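Local coordinates for protein GTP pyrophosphokinase YjbM (Bacillus subtilis, PDB 5DEC) that synthesises the alarmone (p)ppGpp by transferring a pyrophosphate group from ATP to GTP or GDP, working as a cooperative homotetramer, at residues Lys12-Arg15 / Phe16-Pro19; Arg53-Val57 / Ala58-Glu62; His162-Asn165 / Tyr166-Gly170. All blocks are in the same frame, centred on the assembly; numbering follows the deposited sequence.

Contact 1: residues Lys12-Arg15 / Phe16-Pro19. Unlike the reference sequence in segment 12-15: K12 (reference Gln).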
ATOM      1  N   LYS B  12     -22.853   9.950 -10.473  1.00 99.35           N
ATOM      2  CA  LYS B  12     -23.856   8.965 -10.092  1.00 86.09           C
ATOM      3  C   LYS B  12     -23.218   7.600 -10.341  1.00 82.16           C
ATOM      4  O   LYS B  12     -23.476   6.640  -9.616  1.00 78.49           O
ATOM      5  CB  LYS B  12     -25.152   9.111 -10.891  1.00 80.68           C
ATOM      6  CG  LYS B  12     -25.975  10.332 -10.535  1.00 80.38           C
ATOM      7  CD  LYS B  12     -27.403  10.187 -11.032  1.00 82.22           C
ATOM      8  CE  LYS B  12     -28.183  11.467 -10.803  1.00 85.05           C
ATOM      9  NZ  LYS B  12     -28.288  11.776  -9.349  1.00 84.10           N
ATOM     10  N   TRP B  13     -22.377   7.533 -11.373  1.00 83.36           N
ATOM     11  CA  TRP B  13     -21.618   6.325 -11.696  1.00 83.90           C
ATOM     12  C   TRP B  13     -20.610   6.023 -10.609  1.00 78.50           C
ATOM     13  O   TRP B  13     -20.509   4.892 -10.139  1.00 75.88           O
ATOM     14  CB  TRP B  13     -20.864   6.467 -13.016  1.00 84.78           C
ATOM     15  CG  TRP B  13     -21.605   6.007 -14.204  1.00 87.80           C
ATOM     16  CD1 TRP B  13     -22.156   6.779 -15.180  1.00 88.09           C
ATOM     17  CD2 TRP B  13     -21.890   4.651 -14.549  1.00 89.77           C
ATOM     18  NE1 TRP B  13     -22.762   5.983 -16.121  1.00 90.01           N
ATOM     19  CE2 TRP B  13     -22.614   4.672 -15.755  1.00 89.32           C
ATOM     20  CE3 TRP B  13     -21.599   3.418 -13.955  1.00 91.01           C
ATOM     21  CZ2 TRP B  13     -23.051   3.508 -16.380  1.00 87.77           C
ATOM     22  CZ3 TRP B  13     -22.037   2.264 -14.575  1.00 89.82           C
ATOM     23  CH2 TRP B  13     -22.755   2.317 -15.775  1.00 88.55           C
ATOM     24  N   GLU B  14     -19.864   7.048 -10.217  1.00 72.33           N
ATOM     25  CA  GLU B  14     -18.785   6.870  -9.265  1.00 72.63           C
ATOM     26  C   GLU B  14     -19.358   6.547  -7.896  1.00 65.04           C
ATOM     27  O   GLU B  14     -18.731   5.847  -7.104  1.00 60.10           O
ATOM     28  CB  GLU B  14     -17.914   8.129  -9.213  1.00 79.65           C
ATOM     29  CG  GLU B  14     -16.416   7.873  -9.095  1.00 91.73           C
ATOM     30  CD  GLU B  14     -15.848   7.026 -10.223  1.00104.64           C
ATOM     31  OE1 GLU B  14     -16.415   7.026 -11.339  1.00112.32           O
ATOM     32  OE2 GLU B  14     -14.816   6.363  -9.989  1.00105.54           O
ATOM     33  N   ARG B  15     -20.579   7.007  -7.646  1.00 59.26           N
ATOM     34  CA  ARG B  15     -21.280   6.654  -6.425  1.00 61.64           C
ATOM     35  C   ARG B  15     -21.801   5.211  -6.519  1.00 55.29           C
ATOM     36  O   ARG B  15     -21.819   4.492  -5.522  1.00 53.17           O
ATOM     37  CB  ARG B  15     -22.409   7.668  -6.146  1.00 71.69           C
ATOM     38  CG  ARG B  15     -23.759   7.102  -5.736  1.00 82.36           C
ATOM     39  CD  ARG B  15     -24.859   8.176  -5.827  1.00 94.29           C
ATOM     40  NE  ARG B  15     -24.483   9.407  -5.127  1.00 97.67           N
ATOM     41  CZ  ARG B  15     -24.526  10.627  -5.660  1.00 97.31           C
ATOM     42  NH1 ARG B  15     -24.953  10.802  -6.906  1.00 97.46           N
ATOM     43  NH2 ARG B  15     -24.150  11.677  -4.940  1.00 95.76           N
ATOM     44  N   PHE B  16     -22.192   4.788  -7.720  1.00 53.24           N
ATOM     45  CA  PHE B  16     -22.639   3.410  -7.973  1.00 48.87           C
ATOM     46  C   PHE B  16     -21.505   2.393  -7.794  1.00 43.35           C
ATOM     47  O   PHE B  16     -21.730   1.256  -7.395  1.00 41.93           O
ATOM     48  CB  PHE B  16     -23.201   3.300  -9.395  1.00 46.25           C
ATOM     49  CG  PHE B  16     -23.487   1.885  -9.849  1.00 45.53           C
ATOM     50  CD1 PHE B  16     -24.600   1.201  -9.387  1.00 48.80           C
ATOM     51  CD2 PHE B  16     -22.661   1.259 -10.772  1.00 45.22           C
ATOM     52  CE1 PHE B  16     -24.862  -0.090  -9.810  1.00 48.42           C
ATOM     53  CE2 PHE B  16     -22.922  -0.030 -11.200  1.00 46.36           C
ATOM     54  CZ  PHE B  16     -24.025  -0.703 -10.719  1.00 46.94           C
ATOM     55  N   LEU B  17     -20.290   2.805  -8.116  1.00 36.05           N
ATOM     56  CA  LEU B  17     -19.158   1.888  -8.127  1.00 39.42           C
ATOM     57  C   LEU B  17     -18.443   1.787  -6.784  1.00 38.15           C
ATOM     58  O   LEU B  17     -17.632   0.878  -6.576  1.00 32.39           O
ATOM     59  CB  LEU B  17     -18.166   2.320  -9.203  1.00 39.06           C
ATOM     60  CG  LEU B  17     -18.682   2.226 -10.642  1.00 39.39           C
ATOM     61  CD1 LEU B  17     -17.611   2.711 -11.592  1.00 38.56           C
ATOM     62  CD2 LEU B  17     -19.078   0.794 -10.996  1.00 41.37           C
ATOM     63  N   VAL B  18     -18.737   2.721  -5.882  1.00 37.68           N
ATOM     64  CA  VAL B  18     -18.087   2.749  -4.569  1.00 37.06           C
ATOM     65  C   VAL B  18     -18.161   1.394  -3.838  1.00 31.52           C
ATOM     66  O   VAL B  18     -17.129   0.888  -3.388  1.00 34.12           O
ATOM     67  CB  VAL B  18     -18.681   3.852  -3.661  1.00 43.46           C
ATOM     68  CG1 VAL B  18     -18.302   3.603  -2.228  1.00 43.94           C
ATOM     69  CG2 VAL B  18     -18.199   5.233  -4.098  1.00 52.19           C
ATOM     70  N   PRO B  19     -19.358   0.783  -3.743  1.00 30.45           N
ATOM     71  CA  PRO B  19     -19.383  -0.518  -3.056  1.00 34.39           C
ATOM     72  C   PRO B  19     -18.561  -1.593  -3.768  1.00 36.19           C
ATOM     73  O   PRO B  19     -18.001  -2.467  -3.103  1.00 28.06           O
ATOM     74  CB  PRO B  19     -20.861  -0.916  -3.081  1.00 35.08           C
ATOM     75  CG  PRO B  19     -21.602   0.331  -3.401  1.00 44.35           C
ATOM     76  CD  PRO B  19     -20.698   1.172  -4.216  1.00 37.88           C
TER

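Contact 2: residues Arg53-Val57 / Ala58-Glu62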
ATOM      1  N   ARG B  53      -9.739  -5.469  -9.717  1.00 29.22           N
ATOM      2  CA  ARG B  53     -10.076  -4.362 -10.591  1.00 41.67           C
ATOM      3  C   ARG B  53     -11.589  -4.167 -10.642  1.00 31.27           C
ATOM      4  O   ARG B  53     -12.348  -5.144 -10.708  1.00 31.73           O
ATOM      5  CB  ARG B  53      -9.469  -4.636 -11.985  1.00 51.13           C
ATOM      6  CG  ARG B  53     -10.338  -4.319 -13.169  1.00 67.41           C
ATOM      7  CD  ARG B  53     -10.406  -2.843 -13.448  1.00 84.74           C
ATOM      8  NE  ARG B  53      -9.192  -2.255 -13.987  1.00 94.92           N
ATOM      9  CZ  ARG B  53      -8.904  -2.230 -15.282  1.00101.50           C
ATOM     10  NH1 ARG B  53      -9.741  -2.777 -16.158  1.00108.55           N
ATOM     11  NH2 ARG B  53      -7.781  -1.663 -15.696  1.00101.34           N
ATOM     12  N   VAL B  54     -12.033  -2.908 -10.606  1.00 33.81           N
ATOM     13  CA  VAL B  54     -13.417  -2.581 -10.942  1.00 31.63           C
ATOM     14  C   VAL B  54     -13.471  -2.083 -12.382  1.00 38.76           C
ATOM     15  O   VAL B  54     -12.669  -1.243 -12.781  1.00 35.03           O
ATOM     16  CB  VAL B  54     -14.020  -1.523  -9.981  1.00 38.04           C
ATOM     17  CG1 VAL B  54     -15.374  -1.029 -10.494  1.00 35.30           C
ATOM     18  CG2 VAL B  54     -14.150  -2.100  -8.598  1.00 39.07           C
ATOM     19  N   LYS B  55     -14.429  -2.596 -13.145  1.00 38.03           N
ATOM     20  CA  LYS B  55     -14.552  -2.274 -14.561  1.00 43.56           C
ATOM     21  C   LYS B  55     -14.777  -0.780 -14.805  1.00 48.27           C
ATOM     22  O   LYS B  55     -15.629  -0.168 -14.167  1.00 48.53           O
ATOM     23  CB  LYS B  55     -15.712  -3.065 -15.160  1.00 45.10           C
ATOM     24  CG  LYS B  55     -15.485  -3.555 -16.569  1.00 53.36           C
ATOM     25  CD  LYS B  55     -16.292  -4.812 -16.856  1.00 57.72           C
ATOM     26  CE  LYS B  55     -15.574  -5.705 -17.855  1.00 61.51           C
ATOM     27  NZ  LYS B  55     -16.486  -6.739 -18.421  1.00 70.30           N
ATOM     28  N   PRO B  56     -13.993  -0.183 -15.718  1.00 52.04           N
ATOM     29  CA  PRO B  56     -14.219   1.225 -16.059  1.00 54.79           C
ATOM     30  C   PRO B  56     -15.617   1.419 -16.651  1.00 46.73           C
ATOM     31  O   PRO B  56     -16.143   0.515 -17.297  1.00 44.93           O
ATOM     32  CB  PRO B  56     -13.116   1.526 -17.084  1.00 59.08           C
ATOM     33  CG  PRO B  56     -12.077   0.470 -16.861  1.00 56.36           C
ATOM     34  CD  PRO B  56     -12.830  -0.749 -16.421  1.00 56.71           C
ATOM     35  N   VAL B  57     -16.206   2.582 -16.403  1.00 51.38           N
ATOM     36  CA  VAL B  57     -17.560   2.896 -16.839  1.00 58.49           C
ATOM     37  C   VAL B  57     -17.778   2.635 -18.335  1.00 62.97           C
ATOM     38  O   VAL B  57     -18.798   2.070 -18.734  1.00 63.28           O
ATOM     39  CB  VAL B  57     -17.898   4.355 -16.511  1.00 61.67           C
ATOM     40  CG1 VAL B  57     -19.330   4.666 -16.896  1.00 70.27           C
ATOM     41  CG2 VAL B  57     -17.689   4.608 -15.032  1.00 58.21           C
ATOM     42  N   ALA B  58     -16.812   3.048 -19.149  1.00 60.23           N
ATOM     43  CA  ALA B  58     -16.847   2.816 -20.590  1.00 68.01           C
ATOM     44  C   ALA B  58     -16.993   1.329 -20.895  1.00 69.49           C
ATOM     45  O   ALA B  58     -17.795   0.924 -21.744  1.00 68.81           O
ATOM     46  CB  ALA B  58     -15.595   3.373 -21.251  1.00 69.08           C
ATOM     47  N   SER B  59     -16.197   0.519 -20.206  1.00 56.45           N
ATOM     48  CA  SER B  59     -16.175  -0.908 -20.468  1.00 51.84           C
ATOM     49  C   SER B  59     -17.456  -1.564 -19.963  1.00 54.03           C
ATOM     50  O   SER B  59     -17.898  -2.564 -20.524  1.00 62.43           O
ATOM     51  CB  SER B  59     -14.949  -1.550 -19.821  1.00 60.83           C
ATOM     52  OG  SER B  59     -15.020  -2.964 -19.908  1.00 73.38           O
ATOM     53  N   ILE B  60     -18.053  -1.001 -18.912  1.00 55.51           N
ATOM     54  CA  ILE B  60     -19.345  -1.482 -18.423  1.00 57.54           C
ATOM     55  C   ILE B  60     -20.421  -1.210 -19.471  1.00 65.76           C
ATOM     56  O   ILE B  60     -21.184  -2.107 -19.832  1.00 63.46           O
ATOM     57  CB  ILE B  60     -19.765  -0.820 -17.084  1.00 47.57           C
ATOM     58  CG1 ILE B  60     -18.817  -1.219 -15.953  1.00 46.72           C
ATOM     59  CG2 ILE B  60     -21.171  -1.258 -16.699  1.00 47.35           C
ATOM     60  CD1 ILE B  60     -19.130  -0.527 -14.632  1.00 45.79           C
ATOM     61  N   LEU B  61     -20.483   0.037 -19.937  1.00 69.40           N
ATOM     62  CA  LEU B  61     -21.438   0.441 -20.972  1.00 72.32           C
ATOM     63  C   LEU B  61     -21.257  -0.365 -22.262  1.00 74.65           C
ATOM     64  O   LEU B  61     -22.230  -0.881 -22.811  1.00 73.55           O
ATOM     65  CB  LEU B  61     -21.326   1.943 -21.257  1.00 73.11           C
ATOM     66  CG  LEU B  61     -21.774   2.893 -20.140  1.00 72.22           C
ATOM     67  CD1 LEU B  61     -21.389   4.332 -20.454  1.00 74.13           C
ATOM     68  CD2 LEU B  61     -23.274   2.785 -19.892  1.00 69.99           C
ATOM     69  N   GLU B  62     -20.015  -0.482 -22.731  1.00 81.80           N
ATOM     70  CA  GLU B  62     -19.732  -1.229 -23.959  1.00 88.45           C
ATOM     71  C   GLU B  62     -20.200  -2.671 -23.927  1.00 85.16           C
ATOM     72  O   GLU B  62     -20.835  -3.152 -24.868  1.00 86.45           O
ATOM     73  CB  GLU B  62     -18.231  -1.237 -24.247  1.00 94.33           C
ATOM     74  CG  GLU B  62     -17.635   0.006 -24.849  1.00101.77           C
ATOM     75  CD  GLU B  62     -17.514  -0.095 -26.365  1.00111.13           C
ATOM     76  OE1 GLU B  62     -17.605  -1.221 -26.906  1.00116.28           O
ATOM     77  OE2 GLU B  62     -17.298   0.946 -27.017  1.00111.89           O
TER

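Contact 3: residues His162-Asn165 / Tyr166-Gly170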
ATOM      1  N   HIS B 162      -5.872 -10.267 -24.655  1.00 22.84           N
ATOM      2  CA  HIS B 162      -6.749  -9.141 -24.345  1.00 25.08           C
ATOM      3  C   HIS B 162      -6.231  -7.882 -25.023  1.00 22.91           C
ATOM      4  O   HIS B 162      -6.993  -7.150 -25.660  1.00 26.45           O
ATOM      5  CB  HIS B 162      -6.859  -8.909 -22.823  1.00 26.16           C
ATOM      6  CG  HIS B 162      -7.802  -7.801 -22.466  1.00 28.45           C
ATOM      7  ND1 HIS B 162      -9.173  -7.963 -22.457  1.00 39.68           N
ATOM      8  CD2 HIS B 162      -7.582  -6.496 -22.172  1.00 39.45           C
ATOM      9  CE1 HIS B 162      -9.753  -6.821 -22.136  1.00 41.69           C
ATOM     10  NE2 HIS B 162      -8.807  -5.910 -21.968  1.00 43.23           N
ATOM     11  N   SER B 163      -4.920  -7.662 -24.920  1.00 27.67           N
ATOM     12  CA  SER B 163      -4.260  -6.513 -25.546  1.00 24.73           C
ATOM     13  C   SER B 163      -4.416  -6.518 -27.066  1.00 26.79           C
ATOM     14  O   SER B 163      -4.618  -5.474 -27.682  1.00 25.94           O
ATOM     15  CB  SER B 163      -2.779  -6.480 -25.176  1.00 29.64           C
ATOM     16  OG  SER B 163      -2.651  -6.105 -23.809  1.00 37.97           O
ATOM     17  N   LEU B 164      -4.273  -7.687 -27.679  1.00 17.55           N
ATOM     18  CA  LEU B 164      -4.436  -7.778 -29.122  1.00 18.52           C
ATOM     19  C   LEU B 164      -5.862  -7.537 -29.546  1.00 19.65           C
ATOM     20  O   LEU B 164      -6.121  -6.888 -30.568  1.00 25.59           O
ATOM     21  CB  LEU B 164      -3.978  -9.161 -29.605  1.00 20.97           C
ATOM     22  CG  LEU B 164      -2.459  -9.343 -29.589  1.00 31.42           C
ATOM     23  CD1 LEU B 164      -2.085 -10.817 -29.766  1.00 30.68           C
ATOM     24  CD2 LEU B 164      -1.833  -8.498 -30.680  1.00 35.49           C
ATOM     25  N   ASN B 165      -6.816  -8.055 -28.781  1.00 25.85           N
ATOM     26  CA  ASN B 165      -8.208  -7.830 -29.149  1.00 24.07           C
ATOM     27  C   ASN B 165      -8.579  -6.360 -29.055  1.00 30.63           C
ATOM     28  O   ASN B 165      -9.315  -5.834 -29.902  1.00 32.99           O
ATOM     29  CB  ASN B 165      -9.125  -8.666 -28.272  1.00 33.22           C
ATOM     30  CG  ASN B 165      -9.653  -9.862 -28.997  1.00 48.09           C
ATOM     31  OD1 ASN B 165     -10.001  -9.777 -30.175  1.00 50.63           O
ATOM     32  ND2 ASN B 165      -9.674 -11.002 -28.323  1.00 53.76           N
ATOM     33  N   TYR B 166      -7.983  -5.678 -28.085  1.00 28.10           N
ATOM     34  CA  TYR B 166      -8.166  -4.238 -27.954  1.00 28.53           C
ATOM     35  C   TYR B 166      -7.476  -3.501 -29.095  1.00 30.20           C
ATOM     36  O   TYR B 166      -8.087  -2.655 -29.721  1.00 35.40           O
ATOM     37  CB  TYR B 166      -7.625  -3.723 -26.619  1.00 31.41           C
ATOM     38  CG  TYR B 166      -7.695  -2.219 -26.527  1.00 39.87           C
ATOM     39  CD1 TYR B 166      -8.877  -1.582 -26.158  1.00 48.89           C
ATOM     40  CD2 TYR B 166      -6.602  -1.429 -26.877  1.00 41.52           C
ATOM     41  CE1 TYR B 166      -8.953  -0.195 -26.089  1.00 52.94           C
ATOM     42  CE2 TYR B 166      -6.675  -0.039 -26.818  1.00 51.60           C
ATOM     43  CZ  TYR B 166      -7.850   0.566 -26.424  1.00 54.56           C
ATOM     44  OH  TYR B 166      -7.917   1.940 -26.365  1.00 63.05           O
ATOM     45  N   LYS B 167      -6.203  -3.810 -29.357  1.00 22.63           N
ATOM     46  CA  LYS B 167      -5.486  -3.158 -30.440  1.00 28.71           C
ATOM     47  C   LYS B 167      -6.171  -3.314 -31.815  1.00 37.12           C
ATOM     48  O   LYS B 167      -6.183  -2.381 -32.615  1.00 31.54           O
ATOM     49  CB  LYS B 167      -4.063  -3.692 -30.550  1.00 35.49           C
ATOM     50  CG  LYS B 167      -3.343  -3.071 -31.743  1.00 48.20           C
ATOM     51  CD  LYS B 167      -1.900  -3.472 -31.877  1.00 56.05           C
ATOM     52  CE  LYS B 167      -1.227  -2.605 -32.927  1.00 65.85           C
ATOM     53  NZ  LYS B 167      -1.892  -2.772 -34.253  1.00 71.93           N
ATOM     54  N   TYR B 168      -6.764  -4.478 -32.064  1.00 27.20           N
ATOM     55  CA  TYR B 168      -7.371  -4.773 -33.365  1.00 33.37           C
ATOM     56  C   TYR B 168      -8.878  -4.695 -33.356  1.00 30.78           C
ATOM     57  O   TYR B 168      -9.526  -5.180 -34.289  1.00 30.22           O
ATOM     58  CB  TYR B 168      -6.961  -6.172 -33.827  1.00 30.65           C
ATOM     59  CG  TYR B 168      -5.536  -6.280 -34.273  1.00 27.27           C
ATOM     60  CD1 TYR B 168      -5.122  -5.714 -35.471  1.00 34.37           C
ATOM     61  CD2 TYR B 168      -4.600  -6.960 -33.506  1.00 32.17           C
ATOM     62  CE1 TYR B 168      -3.806  -5.821 -35.894  1.00 39.85           C
ATOM     63  CE2 TYR B 168      -3.294  -7.072 -33.918  1.00 40.75           C
ATOM     64  CZ  TYR B 168      -2.899  -6.503 -35.114  1.00 46.06           C
ATOM     65  OH  TYR B 168      -1.588  -6.621 -35.520  1.00 48.19           O
ATOM     66  N   SER B 169      -9.424  -4.078 -32.311  1.00 30.66           N
ATOM     67  CA  SER B 169     -10.861  -3.879 -32.174  1.00 36.09           C
ATOM     68  C   SER B 169     -11.663  -5.143 -32.419  1.00 36.35           C
ATOM     69  O   SER B 169     -12.698  -5.109 -33.100  1.00 37.04           O
ATOM     70  CB  SER B 169     -11.346  -2.774 -33.134  1.00 35.58           C
ATOM     71  OG  SER B 169     -10.597  -1.583 -32.935  1.00 36.54           O
ATOM     72  N   GLY B 170     -11.165  -6.260 -31.899  1.00 33.10           N
ATOM     73  CA  GLY B 170     -11.911  -7.499 -31.928  1.00 30.48           C
ATOM     74  C   GLY B 170     -11.709  -8.293 -33.203  1.00 35.25           C
ATOM     75  O   GLY B 170     -12.327  -9.338 -33.388  1.00 36.01           O
TER

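Contact 1: residues Lys12-Arg15 / Phe16-Pro19
The carbonyl oxygen of W13 receives the backbone N-H of L17, with L17 N to W13 O at 2.9 Å. Carbon crowds the same oxygen: F16 CB comes to 3.2 Å of W13 O, and L17 CG also leans against it because its branch is turned back beside the backbone N (chi1 -65°). F16 N likewise donates to K12 O, in a more bent bond; K12 stands where the natural sequence has glutamine. Here the indole and the phenyl ring lie side by side and point the same way. CD2 of F16 rests 4.0 Å from both CE3 and CZ3 of W13, with the ring planes nearly perpendicular, at 84°, in an oblique pairing of one ring beside the other. With CG anti to the backbone N, chi1 171°, the phenyl ring is set beside the carbonyl carbon of F16, where it stands next to the six-membered ring of the indole. Further on the helical bonding falters. V18 N reaches E14 O only weakly, at 3.4 Å, while the methyl V18 CG2 crowds that oxygen at 3.1 Å. P19 has no N-H to give, and its ring carbon CD stands at R15 O instead, so the helix kinks at this proline. The carboxylate of E14 turns to R21, two turns further on, in a salt bridge. As part of helix 11-38, this turn lays W13 and L17 on V57, L61 and I60 of helix 57-66, while F16 packs on the loop residues I74 and E75 and V18 meets L37 of the second subunit.

Contact 2: residues Arg53-Val57 / Ala58-Glu62
K55 reaches across to the first turn of the following helix. Its CB lies 3.7 Å from CG1 of I60, an apolar contact; the rest of the aliphatic stem runs past a hydroxyl. CG passes S59 OG at 3.4 Å, and CD and CE run on alongside the same oxygen, CE at 3.5 Å. That oxygen is placed next to the aliphatic chain by a first torsion anti to the backbone N (chi1 172°). Beyond it, NZ leaves S59 behind and forms a salt bridge with D79, a magnesium ligand. Since K55, S59 and D79 all bind ATP, the lysine stem and the serine share one stretch of the nucleotide site, and the charge of D79 probably helps to fix the lysine tip. The chain here passes from strand 49-54 into helix 57-66, within the RelA/SpoT synthetase region. P56 occupies the N-cap position, and its carbonyl opens the helical bonding: I60 N donates to P56 O at 2.9 Å. V57 O takes L61 N in the next bond, also at 2.9 Å. On that side of the helix V57 and L61 lie side by side, CG1 of V57 at 4.1 Å from CD1 of L61, and L61 also packs on L71 of a nearby loop.

Contact 3: residues His162-Asn165 / Tyr166-Gly170
L164 and Y168 lie side by side, one turn apart and pointing the same way. The methyl CD2 of L164 meets the rim of the phenol ring in its plane, 3.8 Å from Y168 CE2. L164 O also lies at the edge of the ring, near its plane, 3.3 Å from Y168 CD2; this oxygen already accepts Y168 N at 2.9 Å. A first torsion of -73°, which turns the ring back beside the backbone N, holds it against that carbonyl. Trimming Y168 to an alanine is likely to leave the L164 methyl without its aromatic neighbour and open a gap beside it. Behind these side chains the helix comes to its end. S163 O still takes K167 N, but at Y168 the backbone departs from the helix. A Schellman motif closes it: G170 N reaches back to N165 O at 2.8 Å, in the carbonyl plane, and S169 N, from a residue with positive phi, donates to Y166 O at 3.2 Å. The turn brings CA of G170 to within 3.5 Å of N165 OD1. At the other end of the segment H162 belongs to the product site. At this end of helix 152-167, L164 and Y168 pack on V176 at the start of helix 174-202, with P173 of the intervening loop against Y168, and I197 and V201 of the third subunit against L164 and Y168 respectively.

The three contacts follow one another along the chain. Contact 1 lies in helix 11-38, contact 2 at the passage from strand 49-54, an outer strand of the five-stranded mixed sheet, into helix 57-66, and contact 3 at the end of helix 152-167. Contacts 1 and 2 touch directly, their centres 12 Å apart: CD2 of W13 packs at 3.5 Å on CG1 of V57, joining the N-terminal helix to the helix that carries ATP-binding residues. Contact 3 touches neither. Its centre is 16 Å from that of contact 2, with nearest atoms about 7 Å apart, and 27 Å from that of contact 1. Contacts 2 and 3 both contribute residues to the product site.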